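Local structure of probable mRNA-capping enzyme (Acanthamoeba polyphaga mimivirus, 3BGY) at residues N18-I23 and D220-E225; Y71-L76 and R173-Y178; Y84-F89 and D120-V125. The protein removes the terminal phosphate from the 5'-triphosphate end of mRNA, being the N-terminal RNA triphosphatase domain of a multifunctional viral capping enzyme. One frame throughout, in Å; residues are numbered along the deposited sequence. Where two conformers were deposited one is given.

Contact 1 of 3, residues N18-I23 and D220-E225; sequences NEYNEI and DINTLE
Y20 lays one face of its ring against I221, and both arms of the isoleucine share that face. I221 CG2 stands 3.8 Å from the centroid of the Y20 ring in a CH-pi contact, close to CZ and CE2, while I221 CD1 sits over the rim beside CG and CD2. The phenol reaches across because CG of Y20 is anti to the backbone N (chi1 -176°). At its far end, Y20 OH accepts a hydrogen bond from N222 ND2, 3.0 Å long and bent to 155°. The N222 side chain runs across the tyrosine at about a right angle, its amide plane steeply inclined to the ring, and puts OD1 at the ring edge near CE2. These are the first and last helices of the tunnel triphosphatase domain, 17-32 and 221-235. The short segments run at 118° to each other with axes 11.3 Å apart, a spacing that side chains have to bridge.

N222 is also tied to the start of its own helix. D220 is the N-cap residue: its OD1 takes the N222 backbone N at 2.9 Å and, nearly along the C-O bond, N222 ND2 at 2.8 Å. The amide donating to Y20 is therefore held from two sides, and the partial positive charge of the helix N-terminus would probably stabilise the D220 carboxylate. Toward I23, I221 CD1 abuts helix 17-32, 3.4 Å from Y20 O and touching I23 CB. I23 and I221 meet roughly at right angles, and I23 CG2 reaches on to L224 CD2 at 4.1 Å. V24 and L27 also pack on I221, and F38 of strand 36-42 touches both I23 and L224. E225 OE2 accepts from the backbone N of I14 and F15, fixing the chain ahead of helix 17-32.

Contact 2 of 3, residues Y71-L76 and R173-Y178; sequences YLDISL and RYKTRY
K175 spans one face of the Y71 ring, with CB 4.1 Å from the Y71 centroid in a CH-pi contact. Its extended chain passes on so that K175 CD lies 3.5 Å from Y71 OH. R177, bent at chi3, lays a guanidinium face over Y71 CE1, the planes 51° apart. The K175 ammonium forms a long, weak salt bridge, NZ to D73 OD2 at 3.4 Å. A water joins the three groups: it accepts from K175 NZ at 2.7 Å, donates to D73 OD2, and hydrogen-bonds to Y71 OH, in the ring plane at its edge. D73 has a stronger partner in S87, whose OG bonds to OD1.

The backbone sets this up: Y71 with K175 and D73 with R173 are antiparallel hydrogen-bonded pairs, which puts Y71, D73 and K175 on one face of the sheet. This polar grouping is consistent with the hydrophilic bore of a tunnel triphosphatase. Between them, the non-hydrogen-bonded pair L72 and Y174 turns to the other face, where L202 touches both. Strand 66-77 lies between 83-88 and 169-183 in the barrel; beyond 169-183 comes strand 186-196, whose T191 touches K175, while on the 83-88 side F89 stacks with Y71.

Contact 3 of 3, residues Y84-F89 and D120-V125; sequences YRVSLF and DDIEIV
F89 overlaps the end of E123, with ring atom CE1 3.5 Å from E123 CD. Ring and carboxylate cross obliquely, their planes 56° apart, and E123 reaches the ring with its chain extended beyond CG. The carbonyl oxygen of D121 lies in the ring plane at the F89 edge and also accepts from F89 N at 2.9 Å, so the backbone ladder runs one step past the end of strand 83-88.

On the same face, R85 and V125 lie side by side. A bend at chi3 (67°) turns the R85 guanidinium to lie alongside the valine, and V125 CG2 is 3.5 Å from both R85 NE and R85 NH2. S87 and E123 form the hydrogen-bonded pair between, linked by S87 N to E123 O at 2.7 Å.

The other face is apolar. V86 CG1 meets I122 CG2 at 3.8 Å, V86 CG2 meets I124 CG1, and L88 CD2 rests on I122 CG1, all alongside one another. At the end of the row, I124 CG2 presses on the phenol of Y84, 3.4 Å from Y84 OH. The polar side with R85, S87 and E123 is consistent with a barrel whose hydrophilic face lines the tunnel. Helices 91-101 and 106-115 pack on the apolar face, I94 against L88, I113 against V86 and V114 against Y84, while strands 66-77 and 142-152 flank the pair within the sheet.

Contacts 2 and 3 belong to one antiparallel eight-stranded barrel and lie side by side, their centres 9 Å apart. Strands 66-77 and 83-88 follow each other in the chain and are neighbours in the sheet, so the two contacts bring together four strands adjacent in the sheet, in the order 122-136, 83-88, 66-77 and 169-183. Along the chain, contact 3 closes within the span of contact 2, and both fall between the two halves of contact 1. The centre of contact 1 is about 30 Å from that of contact 2 and about 32 Å from that of contact 3. The two ends of the domain thus meet against strands 36-42 and 122-136, far from contacts 2 and 3.

Contact 1 of 3, residues N18-I23 and D220-E225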
loop_
_atom_site.group_PDB
_atom_site.type_symbol
_atom_site.label_atom_id
_atom_site.label_comp_id
_atom_site.label_asym_id
_atom_site.label_seq_id
_atom_site.Cartn_x
_atom_site.Cartn_y
_atom_site.Cartn_z
ATOM N N ASN A 18 -8.514 -2.640 25.709
ATOM C CA ASN A 18 -8.087 -1.318 25.298
ATOM C C ASN A 18 -7.867 -1.225 23.790
ATOM O O ASN A 18 -8.211 -0.209 23.198
ATOM C CB ASN A 18 -6.834 -0.854 26.025
ATOM C CG ASN A 18 -6.549 0.621 25.776
ATOM O OD1 ASN A 18 -7.434 1.473 25.951
ATOM N ND2 ASN A 18 -5.344 0.927 25.315
ATOM N N GLU A 19 -7.273 -2.262 23.199
ATOM C CA GLU A 19 -7.044 -2.285 21.742
ATOM C C GLU A 19 -8.377 -2.257 21.032
ATOM O O GLU A 19 -8.565 -1.480 20.100
ATOM C CB GLU A 19 -6.291 -3.535 21.347
ATOM C CG GLU A 19 -4.802 -3.472 21.680
ATOM C CD GLU A 19 -4.133 -4.829 21.702
ATOM O OE1 GLU A 19 -4.797 -5.880 21.556
ATOM O OE2 GLU A 19 -2.895 -4.829 21.863
ATOM N N TYR A 20 -9.323 -3.060 21.518
ATOM C CA TYR A 20 -10.693 -3.094 20.955
ATOM C C TYR A 20 -11.296 -1.675 20.924
ATOM O O TYR A 20 -11.765 -1.202 19.890
ATOM C CB TYR A 20 -11.573 -4.025 21.812
ATOM C CG TYR A 20 -12.998 -4.260 21.322
ATOM C CD1 TYR A 20 -14.021 -3.307 21.561
ATOM C CD2 TYR A 20 -13.353 -5.484 20.724
ATOM C CE1 TYR A 20 -15.378 -3.584 21.219
ATOM C CE2 TYR A 20 -14.675 -5.772 20.394
ATOM C CZ TYR A 20 -15.687 -4.803 20.651
ATOM O OH TYR A 20 -16.977 -5.080 20.333
ATOM N N ASN A 21 -11.295 -0.988 22.066
ATOM C CA ASN A 21 -11.874 0.364 22.124
ATOM C C ASN A 21 -11.171 1.411 21.248
ATOM O O ASN A 21 -11.821 2.252 20.617
ATOM C CB ASN A 21 -11.953 0.817 23.594
ATOM C CG ASN A 21 -12.968 0.000 24.376
ATOM O OD1 ASN A 21 -13.894 -0.566 23.788
ATOM N ND2 ASN A 21 -12.831 -0.037 25.707
ATOM N N GLU A 22 -9.853 1.295 21.151
ATOM C CA GLU A 22 -9.077 2.218 20.329
ATOM C C GLU A 22 -9.331 1.956 18.840
ATOM O O GLU A 22 -9.465 2.899 18.081
ATOM C CB GLU A 22 -7.590 2.101 20.652
ATOM C CG GLU A 22 -7.223 2.779 21.963
ATOM C CD GLU A 22 -5.717 2.848 22.230
ATOM O OE1 GLU A 22 -4.912 2.599 21.295
ATOM O OE2 GLU A 22 -5.343 3.185 23.386
ATOM N N ILE A 23 -9.459 0.680 18.464
ATOM C CA ILE A 23 -9.723 0.288 17.062
ATOM C C ILE A 23 -11.137 0.720 16.664
ATOM O O ILE A 23 -11.357 1.147 15.534
ATOM C CB ILE A 23 -9.480 -1.222 16.847
ATOM C CG1 ILE A 23 -7.992 -1.478 17.002
ATOM C CG2 ILE A 23 -9.873 -1.689 15.411
ATOM C CD1 ILE A 23 -7.605 -2.918 17.250
ATOM N N ASP A 220 -17.918 -3.704 11.427
ATOM C CA ASP A 220 -17.922 -3.819 12.886
ATOM C C ASP A 220 -16.586 -4.452 13.264
ATOM O O ASP A 220 -16.098 -5.334 12.579
ATOM C CB ASP A 220 -19.057 -4.750 13.302
ATOM C CG ASP A 220 -19.287 -4.773 14.823
ATOM O OD1 ASP A 220 -18.663 -5.590 15.517
ATOM O OD2 ASP A 220 -20.088 -3.961 15.298
ATOM N N ILE A 221 -16.034 -4.069 14.418
ATOM C CA ILE A 221 -14.765 -4.658 14.849
ATOM C C ILE A 221 -14.815 -6.179 15.050
ATOM O O ILE A 221 -13.803 -6.874 14.904
ATOM C CB ILE A 221 -14.259 -3.968 16.107
ATOM C CG1 ILE A 221 -12.795 -4.353 16.373
ATOM C CG2 ILE A 221 -15.164 -4.279 17.272
ATOM C CD1 ILE A 221 -12.183 -3.643 17.535
ATOM N N ASN A 222 -15.999 -6.689 15.406
ATOM C CA ASN A 222 -16.142 -8.119 15.617
ATOM C C ASN A 222 -16.031 -8.867 14.287
ATOM O O ASN A 222 -15.489 -9.961 14.234
ATOM C CB ASN A 222 -17.433 -8.422 16.377
ATOM C CG ASN A 222 -17.372 -7.887 17.789
ATOM O OD1 ASN A 222 -16.652 -8.442 18.628
ATOM N ND2 ASN A 222 -18.004 -6.749 18.027
ATOM N N THR A 223 -16.537 -8.239 13.221
ATOM C CA THR A 223 -16.388 -8.799 11.860
ATOM C C THR A 223 -14.887 -8.751 11.456
ATOM O O THR A 223 -14.348 -9.729 10.884
ATOM C CB THR A 223 -17.243 -7.984 10.880
ATOM O OG1 THR A 223 -18.577 -7.977 11.368
ATOM C CG2 THR A 223 -17.243 -8.573 9.479
ATOM N N LEU A 224 -14.206 -7.651 11.795
ATOM C CA LEU A 224 -12.775 -7.504 11.493
ATOM C C LEU A 224 -11.970 -8.573 12.217
ATOM O O LEU A 224 -11.127 -9.227 11.599
ATOM C CB LEU A 224 -12.271 -6.124 11.903
ATOM C CG LEU A 224 -10.764 -5.830 11.779
ATOM C CD1 LEU A 224 -10.362 -5.794 10.310
ATOM C CD2 LEU A 224 -10.422 -4.535 12.454
ATOM N N GLU A 225 -12.310 -8.819 13.490
ATOM C CA GLU A 225 -11.578 -9.811 14.289
ATOM C C GLU A 225 -11.767 -11.196 13.688
ATOM O O GLU A 225 -10.796 -11.941 13.561
ATOM C CB GLU A 225 -12.045 -9.777 15.757
ATOM C CG GLU A 225 -11.098 -10.430 16.734
ATOM C CD GLU A 225 -11.403 -10.066 18.190
ATOM O OE1 GLU A 225 -12.564 -9.752 18.522
ATOM O OE2 GLU A 225 -10.460 -10.066 19.002
#

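Contact 2 of 3, residues Y71-L76 and R173-Y178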
loop_
_atom_site.group_PDB
_atom_site.type_symbol
_atom_site.label_atom_id
_atom_site.label_comp_id
_atom_site.label_asym_id
_atom_site.label_seq_id
_atom_site.Cartn_x
_atom_site.Cartn_y
_atom_site.Cartn_z
ATOM N N TYR A 71 3.780 -3.301 -10.995
ATOM C CA TYR A 71 3.902 -1.848 -11.111
ATOM C C TYR A 71 5.104 -1.297 -10.383
ATOM O O TYR A 71 5.614 -1.921 -9.469
ATOM C CB TYR A 71 2.624 -1.136 -10.628
ATOM C CG TYR A 71 2.232 -1.352 -9.180
ATOM C CD1 TYR A 71 1.541 -2.508 -8.785
ATOM C CD2 TYR A 71 2.469 -0.358 -8.220
ATOM C CE1 TYR A 71 1.087 -2.653 -7.455
ATOM C CE2 TYR A 71 2.013 -0.490 -6.893
ATOM C CZ TYR A 71 1.328 -1.636 -6.523
ATOM O OH TYR A 71 0.913 -1.774 -5.217
ATOM N N LEU A 72 5.522 -0.098 -10.777
ATOM C CA LEU A 72 6.652 0.568 -10.144
ATOM C C LEU A 72 6.167 1.800 -9.359
ATOM O O LEU A 72 5.519 2.698 -9.922
ATOM C CB LEU A 72 7.668 1.023 -11.221
ATOM C CG LEU A 72 8.848 1.831 -10.680
ATOM C CD1 LEU A 72 9.704 0.987 -9.791
ATOM C CD2 LEU A 72 9.662 2.434 -11.819
ATOM N N ASP A 73 6.448 1.825 -8.052
ATOM C CA ASP A 73 6.120 2.975 -7.202
ATOM C C ASP A 73 7.339 3.865 -7.063
ATOM O O ASP A 73 8.415 3.388 -6.711
ATOM C CB ASP A 73 5.762 2.552 -5.768
ATOM C CG ASP A 73 4.317 2.189 -5.598
ATOM O OD1 ASP A 73 3.521 2.410 -6.522
ATOM O OD2 ASP A 73 3.962 1.717 -4.499
ATOM N N ILE A 74 7.159 5.165 -7.291
ATOM C CA ILE A 74 8.257 6.120 -7.144
ATOM C C ILE A 74 7.756 7.072 -6.086
ATOM O O ILE A 74 6.760 7.773 -6.273
ATOM C CB ILE A 74 8.580 6.892 -8.453
ATOM C CG1 ILE A 74 8.938 5.925 -9.576
ATOM C CG2 ILE A 74 9.812 7.784 -8.252
ATOM C CD1 ILE A 74 7.808 5.676 -10.532
ATOM N N SER A 75 8.414 7.047 -4.933
ATOM C CA SER A 75 7.991 7.909 -3.845
ATOM C C SER A 75 8.958 9.058 -3.628
ATOM O O SER A 75 10.163 8.831 -3.478
ATOM C CB SER A 75 7.923 7.115 -2.543
ATOM O OG SER A 75 6.976 6.066 -2.621
ATOM N N LEU A 76 8.420 10.277 -3.608
ATOM C CA LEU A 76 9.226 11.467 -3.296
ATOM C C LEU A 76 8.959 11.748 -1.840
ATOM O O LEU A 76 7.817 11.991 -1.450
ATOM C CB LEU A 76 8.820 12.677 -4.128
ATOM C CG LEU A 76 8.795 12.509 -5.628
ATOM C CD1 LEU A 76 8.410 13.878 -6.197
ATOM C CD2 LEU A 76 10.155 12.053 -6.190
ATOM N N ARG A 173 9.961 1.150 -5.488
ATOM C CA ARG A 173 9.465 -0.164 -5.103
ATOM C C ARG A 173 8.799 -0.781 -6.312
ATOM O O ARG A 173 7.848 -0.219 -6.829
ATOM C CB ARG A 173 8.468 -0.090 -3.941
ATOM C CG ARG A 173 9.128 0.250 -2.615
ATOM C CD ARG A 173 8.163 0.234 -1.460
ATOM N NE ARG A 173 8.890 0.482 -0.215
ATOM C CZ ARG A 173 8.410 1.153 0.828
ATOM N NH1 ARG A 173 7.184 1.664 0.800
ATOM N NH2 ARG A 173 9.190 1.374 1.882
ATOM N N TYR A 174 9.336 -1.905 -6.776
ATOM C CA TYR A 174 8.756 -2.629 -7.900
ATOM C C TYR A 174 7.928 -3.717 -7.230
ATOM O O TYR A 174 8.450 -4.566 -6.467
ATOM C CB TYR A 174 9.815 -3.254 -8.808
ATOM C CG TYR A 174 9.194 -3.893 -10.038
ATOM C CD1 TYR A 174 8.543 -3.109 -10.995
ATOM C CD2 TYR A 174 9.188 -5.297 -10.208
ATOM C CE1 TYR A 174 7.884 -3.701 -12.106
ATOM C CE2 TYR A 174 8.534 -5.902 -11.324
ATOM C CZ TYR A 174 7.889 -5.097 -12.260
ATOM O OH TYR A 174 7.270 -5.701 -13.339
ATOM N N LYS A 175 6.649 -3.735 -7.570
ATOM C CA LYS A 175 5.717 -4.656 -6.922
ATOM C C LYS A 175 4.914 -5.566 -7.812
ATOM O O LYS A 175 4.528 -5.147 -8.907
ATOM C CB LYS A 175 4.708 -3.797 -6.160
ATOM C CG LYS A 175 5.300 -3.021 -4.964
ATOM C CD LYS A 175 4.221 -2.233 -4.241
ATOM C CE LYS A 175 4.782 -1.502 -3.044
ATOM N NZ LYS A 175 3.709 -0.808 -2.276
ATOM N N THR A 176 4.686 -6.802 -7.342
ATOM C CA THR A 176 3.792 -7.751 -8.016
ATOM C C THR A 176 2.757 -7.964 -6.918
ATOM O O THR A 176 3.035 -8.612 -5.893
ATOM C CB THR A 176 4.474 -9.071 -8.449
ATOM O OG1 THR A 176 5.475 -8.761 -9.426
ATOM C CG2 THR A 176 3.433 -10.027 -9.098
ATOM N N ARG A 177 1.558 -7.490 -7.193
ATOM C CA ARG A 177 0.487 -7.562 -6.219
ATOM C C ARG A 177 -0.647 -8.440 -6.696
ATOM O O ARG A 177 -0.884 -8.585 -7.895
ATOM C CB ARG A 177 -0.016 -6.135 -5.952
ATOM C CG ARG A 177 -1.102 -5.960 -4.866
ATOM C CD ARG A 177 -1.515 -4.499 -4.733
ATOM N NE ARG A 177 -2.066 -3.954 -5.976
ATOM C CZ ARG A 177 -2.407 -2.676 -6.167
ATOM N NH1 ARG A 177 -2.258 -1.779 -5.202
ATOM N NH2 ARG A 177 -2.918 -2.293 -7.327
ATOM N N TYR A 178 -1.234 -9.146 -5.741
ATOM C CA TYR A 178 -2.421 -9.948 -5.988
ATOM C C TYR A 178 -3.425 -9.378 -4.988
ATOM O O TYR A 178 -3.116 -9.273 -3.795
ATOM C CB TYR A 178 -2.191 -11.430 -5.704
ATOM C CG TYR A 178 -1.141 -12.067 -6.560
ATOM C CD1 TYR A 178 0.216 -11.975 -6.203
ATOM C CD2 TYR A 178 -1.482 -12.732 -7.750
ATOM C CE1 TYR A 178 1.237 -12.530 -7.023
ATOM C CE2 TYR A 178 -0.473 -13.290 -8.589
ATOM C CZ TYR A 178 0.881 -13.183 -8.216
ATOM O OH TYR A 178 1.873 -13.691 -9.033
HETATM O O HOH W 1 1.732 0.402 -3.619
#

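Contact 3 of 3, residues Y84-F89 and D120-V125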
loop_
_atom_site.group_PDB
_atom_site.type_symbol
_atom_site.label_atom_id
_atom_site.label_comp_id
_atom_site.label_asym_id
_atom_site.label_seq_id
_atom_site.Cartn_x
_atom_site.Cartn_y
_atom_site.Cartn_z
ATOM N N TYR A 84 4.916 12.060 -1.837
ATOM C CA TYR A 84 4.181 12.253 -3.105
ATOM C C TYR A 84 4.582 10.999 -3.874
ATOM O O TYR A 84 5.763 10.812 -4.200
ATOM C CB TYR A 84 4.665 13.522 -3.850
ATOM C CG TYR A 84 3.821 13.849 -5.086
ATOM C CD1 TYR A 84 2.658 14.626 -4.982
ATOM C CD2 TYR A 84 4.224 13.407 -6.356
ATOM C CE1 TYR A 84 1.911 14.975 -6.157
ATOM C CE2 TYR A 84 3.495 13.741 -7.523
ATOM C CZ TYR A 84 2.353 14.521 -7.404
ATOM O OH TYR A 84 1.656 14.861 -8.538
ATOM N N ARG A 85 3.626 10.100 -4.085
ATOM C CA ARG A 85 3.922 8.825 -4.750
ATOM C C ARG A 85 3.205 8.595 -6.074
ATOM O O ARG A 85 2.000 8.762 -6.162
ATOM C CB ARG A 85 3.585 7.663 -3.801
ATOM C CG ARG A 85 3.912 6.243 -4.332
ATOM C CD ARG A 85 3.375 5.181 -3.399
ATOM N NE ARG A 85 1.914 5.164 -3.389
ATOM C CZ ARG A 85 1.176 4.378 -2.602
ATOM N NH1 ARG A 85 1.753 3.534 -1.754
ATOM N NH2 ARG A 85 -0.145 4.437 -2.660
ATOM N N VAL A 86 3.973 8.209 -7.086
ATOM C CA VAL A 86 3.420 7.885 -8.388
ATOM C C VAL A 86 3.563 6.371 -8.619
ATOM O O VAL A 86 4.650 5.811 -8.414
ATOM C CB VAL A 86 4.144 8.656 -9.511
ATOM C CG1 VAL A 86 3.767 8.116 -10.873
ATOM C CG2 VAL A 86 3.796 10.128 -9.421
ATOM N N SER A 87 2.480 5.710 -9.026
ATOM C CA SER A 87 2.534 4.284 -9.346
ATOM C C SER A 87 2.360 4.143 -10.860
ATOM O O SER A 87 1.350 4.591 -11.393
ATOM C CB SER A 87 1.405 3.523 -8.644
ATOM O OG SER A 87 1.436 3.770 -7.245
ATOM N N LEU A 88 3.333 3.527 -11.515
ATOM C CA LEU A 88 3.302 3.314 -12.974
ATOM C C LEU A 88 2.880 1.882 -13.246
ATOM O O LEU A 88 3.610 0.950 -12.898
ATOM C CB LEU A 88 4.678 3.586 -13.567
ATOM C CG LEU A 88 5.235 4.999 -13.399
ATOM C CD1 LEU A 88 6.616 5.089 -14.050
ATOM C CD2 LEU A 88 4.285 6.024 -14.042
ATOM N N PHE A 89 1.725 1.716 -13.907
ATOM C CA PHE A 89 1.180 0.389 -14.203
ATOM C C PHE A 89 1.438 -0.103 -15.620
ATOM O O PHE A 89 1.297 -1.291 -15.910
ATOM C CB PHE A 89 -0.332 0.350 -13.918
ATOM C CG PHE A 89 -0.672 0.392 -12.454
ATOM C CD1 PHE A 89 -0.810 1.627 -11.796
ATOM C CD2 PHE A 89 -0.896 -0.797 -11.728
ATOM C CE1 PHE A 89 -1.160 1.686 -10.431
ATOM C CE2 PHE A 89 -1.255 -0.743 -10.353
ATOM C CZ PHE A 89 -1.386 0.495 -9.706
ATOM N N ASP A 120 -5.511 6.197 -15.809
ATOM C CA ASP A 120 -5.768 4.846 -15.314
ATOM C C ASP A 120 -4.497 4.027 -15.065
ATOM O O ASP A 120 -4.470 3.181 -14.165
ATOM C CB ASP A 120 -6.683 4.081 -16.263
ATOM C CG ASP A 120 -7.441 2.987 -15.556
ATOM O OD1 ASP A 120 -8.205 3.322 -14.624
ATOM O OD2 ASP A 120 -7.279 1.802 -15.922
ATOM N N ASP A 121 -3.451 4.306 -15.849
ATOM C CA ASP A 121 -2.173 3.600 -15.735
ATOM C C ASP A 121 -1.138 4.336 -14.869
ATOM O O ASP A 121 -0.020 3.836 -14.717
ATOM C CB ASP A 121 -1.557 3.361 -17.125
ATOM C CG ASP A 121 -2.227 2.240 -17.908
ATOM O OD1 ASP A 121 -2.806 1.307 -17.313
ATOM O OD2 ASP A 121 -2.128 2.281 -19.149
ATOM N N ILE A 122 -1.486 5.537 -14.383
ATOM C CA ILE A 122 -0.595 6.353 -13.547
ATOM C C ILE A 122 -1.399 6.843 -12.337
ATOM O O ILE A 122 -2.202 7.783 -12.421
ATOM C CB ILE A 122 0.009 7.590 -14.322
ATOM C CG1 ILE A 122 0.782 7.117 -15.572
ATOM C CG2 ILE A 122 0.910 8.427 -13.382
ATOM C CD1 ILE A 122 1.308 8.248 -16.478
ATOM N N GLU A 123 -1.174 6.202 -11.195
ATOM C CA GLU A 123 -1.890 6.581 -9.976
ATOM C C GLU A 123 -0.988 7.473 -9.151
ATOM O O GLU A 123 0.207 7.200 -9.009
ATOM C CB GLU A 123 -2.315 5.345 -9.181
ATOM C CG GLU A 123 -3.466 4.584 -9.846
ATOM C CD GLU A 123 -3.919 3.350 -9.072
ATOM O OE1 GLU A 123 -3.360 3.057 -7.990
ATOM O OE2 GLU A 123 -4.820 2.655 -9.582
ATOM N N ILE A 124 -1.558 8.567 -8.657
ATOM C CA ILE A 124 -0.798 9.557 -7.895
ATOM C C ILE A 124 -1.489 9.847 -6.581
ATOM O O ILE A 124 -2.707 10.053 -6.539
ATOM C CB ILE A 124 -0.686 10.890 -8.701
ATOM C CG1 ILE A 124 -0.080 10.624 -10.080
ATOM C CG2 ILE A 124 0.151 11.888 -7.944
ATOM C CD1 ILE A 124 0.136 11.863 -10.938
ATOM N N VAL A 125 -0.708 9.819 -5.497
ATOM C CA VAL A 125 -1.237 10.082 -4.177
ATOM C C VAL A 125 -0.288 10.929 -3.347
ATOM O O VAL A 125 0.933 10.884 -3.517
ATOM C CB VAL A 125 -1.524 8.754 -3.330
ATOM C CG1 VAL A 125 -2.646 7.909 -3.945
ATOM C CG2 VAL A 125 -0.249 7.919 -3.128
#